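TssK (Serratia sp. FS14, PDB 5Y0E) probably serves as a trimeric baseplate component of the bacterial type VI secretion system, linking the baseplate to the membrane-anchored complex. Local coordinates at residues Q57-A61 with P86-A90; G44-L50 with L166-R170. One frame throughout, in Å; residues are numbered along the deposited sequence.

Contact 1: residues Q57-A61 with P86-A90; sequences QGKIA and PLAIA
I60 and I89 both turn CG1 to the side of their own backbone N (chi1 -62° and -67°), and these two rotations bring the methylene branches to face each other, I60 CG1 lying 4.4 Å from I89 CG1. Next to them, I60 and L87 form a directly opposed pair, with I60 CB and L87 CB 4.5 Å apart. The backbones hold that pair together from both directions: I60 N donates to L87 O at 2.9 Å, and L87 N returns a bond to I60 O at 3.0 Å. Two residues further along, at the G58 end, comes the shortest of the three bonds, I89 N to G58 O at 2.7 Å, with the donor almost in line with the carbonyl (C=O...N angle 165°). The same oxygen also receives a CA-H contact from A88, with A88 CA and G58 O 3.3 Å apart. This is a short antiparallel ribbon of two strands, 59-60 and 87-88. It is not a hairpin, because strands 62-68 and 74-78 intervene in the chain. G58 has a positive phi and turns the chain at the mouth of the ribbon, its carbonyl accepting the first bond. K59 and A88 form the neighbouring non-hydrogen-bonded pair, and their side chains lie on the face opposite I60 and L87. At the far end the P86 ring leans on A61, with P86 CG 4.0 Å from A61 CB. The face bearing I60 and L87 is the greasy one: I60 rests on L180 and L182, while L87 meets L153 and L155. I89 O accepts a hydrogen bond from K174 NZ.

Contact 2: residues G44-L50 with L166-R170; sequences GFLTLDL and LGVTR
The carbonyl oxygen of G167 sits at the edge of the F45 ring, near its plane, with G167 O 3.7 Å from F45 CE2; no hydrogen bond crosses between the two segments, and the rest of the contact is apolar. L166 works on the ring from one face. Its CD1 methyl lies 4.0 Å from the F45 ring centroid, only 18° off the ring normal, in a CH-pi contact, although it is displaced toward the rim. Closer still is L166 CB, 3.6 Å from F45 CE2, as the phenylalanine and leucine side chains run alongside each other, head to tail. The leucine also spreads its methyls over the G44 backbone, CD1 near the carbonyl and CD2 near the N and CA atoms. On the other face of the phenyl ring, L48 CD2 stands over the centre, and the ring is thus packed between two leucines. Strands 47-50 and 166-170 come from two different sheets laid face to face as in a beta sandwich, their axes 9.5 Å apart and crossing at -33°. The first segment turns a corner at L46: F45 is hydrogen-bonded through its backbone to P189 and L191, whereas L46 and T47 both face S66 in a classic bulge. A second classic bulge sets V168 and T169 against V98. V168 shares out its methyls between the two halves of the first segment. With CG1 anti to the backbone N (chi1 175°), it offers CG1 to L48 CD2 at 4.4 Å and to L50 CD1 at 4.3 Å, while V168 CG2 approaches F45 CZ obliquely at 4.2 Å. L100 adjoins both F45 and V168, and L182 touches L50 and T169.

How the contacts relate
Both contacts are partly buried, but contact 1 has two exposed residues, P86 and A88, and contact 2 has none among those that touch; measured from their centres, contact 1 is about 25 Å and contact 2 about 13 Å from the centre of the chain. Their own centres are about 15 Å apart. They bury similar areas by opposite means: the first is edge-to-edge pairing of backbones within a small ribbon, the second is side-chain packing between sheets. Strand 59-60 is the next strand after 44-50 in the chain, across a connecting loop, and the two contacts meet where L50 CG packs 3.6 Å from A61 O. Strand 180-182 serves both, its L182 being the shared residue.

Contact 1: residues Q57-A61 with P86-A90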
# COMPACT_ATOMS: atom_id res chain seq x y z
N GLN A 57 39.39 2.16 13.91
CA GLN A 57 40.48 1.26 14.28
C GLN A 57 40.39 -0.04 13.50
O GLN A 57 40.90 -1.07 13.96
CB GLN A 57 40.48 1.00 15.77
CG GLN A 57 39.87 2.11 16.57
CD GLN A 57 39.68 1.74 18.03
OE1 GLN A 57 39.92 0.60 18.42
NE2 GLN A 57 39.23 2.70 18.84
N GLY A 58 39.76 -0.02 12.34
CA GLY A 58 39.65 -1.24 11.59
C GLY A 58 38.71 -2.23 12.19
O GLY A 58 38.82 -3.43 11.92
N LYS A 59 37.78 -1.77 13.01
CA LYS A 59 36.84 -2.65 13.69
C LYS A 59 35.42 -2.32 13.25
O LYS A 59 35.03 -1.14 13.19
CB LYS A 59 36.97 -2.51 15.21
CG LYS A 59 38.25 -3.16 15.78
CD LYS A 59 38.42 -2.88 17.26
CE LYS A 59 39.82 -3.24 17.76
NZ LYS A 59 40.05 -4.70 17.89
N ILE A 60 34.67 -3.35 12.92
CA ILE A 60 33.22 -3.26 12.80
C ILE A 60 32.61 -3.65 14.14
O ILE A 60 32.81 -4.77 14.62
CB ILE A 60 32.69 -4.17 11.70
CG1 ILE A 60 33.26 -3.75 10.35
CG2 ILE A 60 31.18 -4.13 11.69
CD1 ILE A 60 33.04 -2.31 10.09
N ALA A 61 31.86 -2.75 14.74
CA ALA A 61 31.20 -3.03 16.00
C ALA A 61 29.76 -2.54 15.96
O ALA A 61 29.48 -1.44 15.49
CB ALA A 61 31.96 -2.38 17.15
N PRO A 86 33.79 -7.47 18.33
CA PRO A 86 34.06 -6.68 17.14
C PRO A 86 34.97 -7.37 16.16
O PRO A 86 35.84 -8.15 16.49
CB PRO A 86 34.68 -5.43 17.71
CG PRO A 86 34.03 -5.30 19.02
CD PRO A 86 33.97 -6.69 19.54
N LEU A 87 34.76 -7.05 14.91
CA LEU A 87 35.51 -7.68 13.87
C LEU A 87 36.58 -6.81 13.31
O LEU A 87 36.31 -5.77 12.75
CB LEU A 87 34.57 -8.09 12.77
CG LEU A 87 35.17 -8.78 11.58
CD1 LEU A 87 35.54 -10.18 11.94
CD2 LEU A 87 34.14 -8.80 10.49
N ALA A 88 37.81 -7.24 13.51
CA ALA A 88 38.95 -6.55 12.94
C ALA A 88 39.06 -6.88 11.46
O ALA A 88 38.90 -8.03 11.06
CB ALA A 88 40.23 -6.95 13.66
N ILE A 89 39.27 -5.84 10.69
CA ILE A 89 39.39 -5.99 9.26
C ILE A 89 40.86 -5.94 8.94
O ILE A 89 41.57 -5.06 9.37
CB ILE A 89 38.64 -4.88 8.53
CG1 ILE A 89 37.15 -5.03 8.76
CG2 ILE A 89 38.88 -4.98 7.05
CD1 ILE A 89 36.62 -6.35 8.26
N ALA A 90 41.32 -6.94 8.22
CA ALA A 90 42.71 -7.02 7.88
C ALA A 90 43.10 -5.94 6.92
O ALA A 90 42.27 -5.31 6.32
CB ALA A 90 43.02 -8.37 7.30

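Contact 2: residues G44-L50 with L166-R170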
# COMPACT_ATOMS: atom_id res chain seq x y z
N GLY A 44 15.58 -10.23 9.11
CA GLY A 44 16.21 -8.95 8.86
C GLY A 44 16.35 -8.19 10.15
O GLY A 44 16.09 -8.71 11.22
N PHE A 45 16.73 -6.93 10.04
CA PHE A 45 16.88 -6.05 11.18
C PHE A 45 15.65 -5.18 11.36
O PHE A 45 15.10 -4.66 10.39
CB PHE A 45 18.10 -5.13 11.04
CG PHE A 45 19.38 -5.84 11.16
CD1 PHE A 45 19.91 -6.11 12.40
CD2 PHE A 45 20.05 -6.27 10.05
CE1 PHE A 45 21.07 -6.80 12.53
CE2 PHE A 45 21.22 -6.96 10.17
CZ PHE A 45 21.73 -7.22 11.42
N LEU A 46 15.24 -5.03 12.61
CA LEU A 46 14.39 -3.94 13.02
C LEU A 46 15.18 -2.71 13.36
O LEU A 46 14.75 -1.60 13.11
CB LEU A 46 13.58 -4.33 14.24
CG LEU A 46 12.46 -5.29 13.98
CD1 LEU A 46 12.14 -5.93 15.27
CD2 LEU A 46 11.29 -4.51 13.45
N THR A 47 16.32 -2.91 14.00
CA THR A 47 17.18 -1.84 14.45
C THR A 47 18.62 -2.28 14.25
O THR A 47 18.93 -3.47 14.30
CB THR A 47 16.93 -1.47 15.91
OG1 THR A 47 17.03 -2.64 16.73
CG2 THR A 47 15.57 -0.89 16.07
N LEU A 48 19.48 -1.31 14.00
CA LEU A 48 20.88 -1.59 13.71
C LEU A 48 21.65 -0.32 14.02
O LEU A 48 21.40 0.71 13.40
CB LEU A 48 21.08 -2.01 12.26
CG LEU A 48 22.44 -2.49 11.84
CD1 LEU A 48 22.99 -3.37 12.91
CD2 LEU A 48 22.33 -3.27 10.60
N ASP A 49 22.56 -0.38 14.98
CA ASP A 49 23.37 0.77 15.34
C ASP A 49 24.83 0.39 15.28
O ASP A 49 25.35 -0.27 16.18
CB ASP A 49 23.01 1.30 16.72
CG ASP A 49 23.73 2.61 17.02
OD1 ASP A 49 24.26 3.24 16.09
OD2 ASP A 49 23.77 3.01 18.20
N LEU A 50 25.51 0.85 14.24
CA LEU A 50 26.92 0.60 14.10
C LEU A 50 27.71 1.63 14.90
O LEU A 50 27.38 2.81 14.92
CB LEU A 50 27.30 0.64 12.63
CG LEU A 50 28.58 -0.06 12.24
CD1 LEU A 50 28.37 -0.65 10.89
CD2 LEU A 50 29.69 0.96 12.22
N LEU A 166 22.79 -12.22 8.46
CA LEU A 166 22.19 -11.03 7.91
C LEU A 166 23.30 -10.06 7.54
O LEU A 166 24.24 -9.87 8.31
CB LEU A 166 21.23 -10.36 8.91
CG LEU A 166 20.09 -11.14 9.54
CD1 LEU A 166 19.45 -10.33 10.62
CD2 LEU A 166 19.08 -11.51 8.51
N GLY A 167 23.19 -9.42 6.39
CA GLY A 167 24.23 -8.50 5.97
C GLY A 167 24.17 -7.20 6.74
O GLY A 167 23.11 -6.65 6.97
N VAL A 168 25.34 -6.69 7.12
CA VAL A 168 25.44 -5.49 7.94
C VAL A 168 25.99 -4.31 7.15
O VAL A 168 25.48 -3.19 7.28
CB VAL A 168 26.30 -5.76 9.19
CG1 VAL A 168 26.52 -4.48 9.98
CG2 VAL A 168 25.68 -6.85 10.05
N THR A 169 27.02 -4.53 6.34
CA THR A 169 27.73 -3.43 5.72
C THR A 169 28.79 -3.98 4.78
O THR A 169 29.05 -5.18 4.73
CB THR A 169 28.36 -2.52 6.76
OG1 THR A 169 28.72 -1.28 6.15
CG2 THR A 169 29.58 -3.16 7.35
N ARG A 170 29.40 -3.07 4.03
CA ARG A 170 30.50 -3.42 3.14
C ARG A 170 31.67 -2.49 3.39
O ARG A 170 31.51 -1.26 3.44
CB ARG A 170 30.08 -3.35 1.68
CG ARG A 170 31.24 -3.26 0.71
CD ARG A 170 30.76 -3.29 -0.74
NE ARG A 170 30.60 -4.65 -1.21
CZ ARG A 170 31.35 -5.19 -2.17
NH1 ARG A 170 32.28 -4.48 -2.77
NH2 ARG A 170 31.14 -6.45 -2.53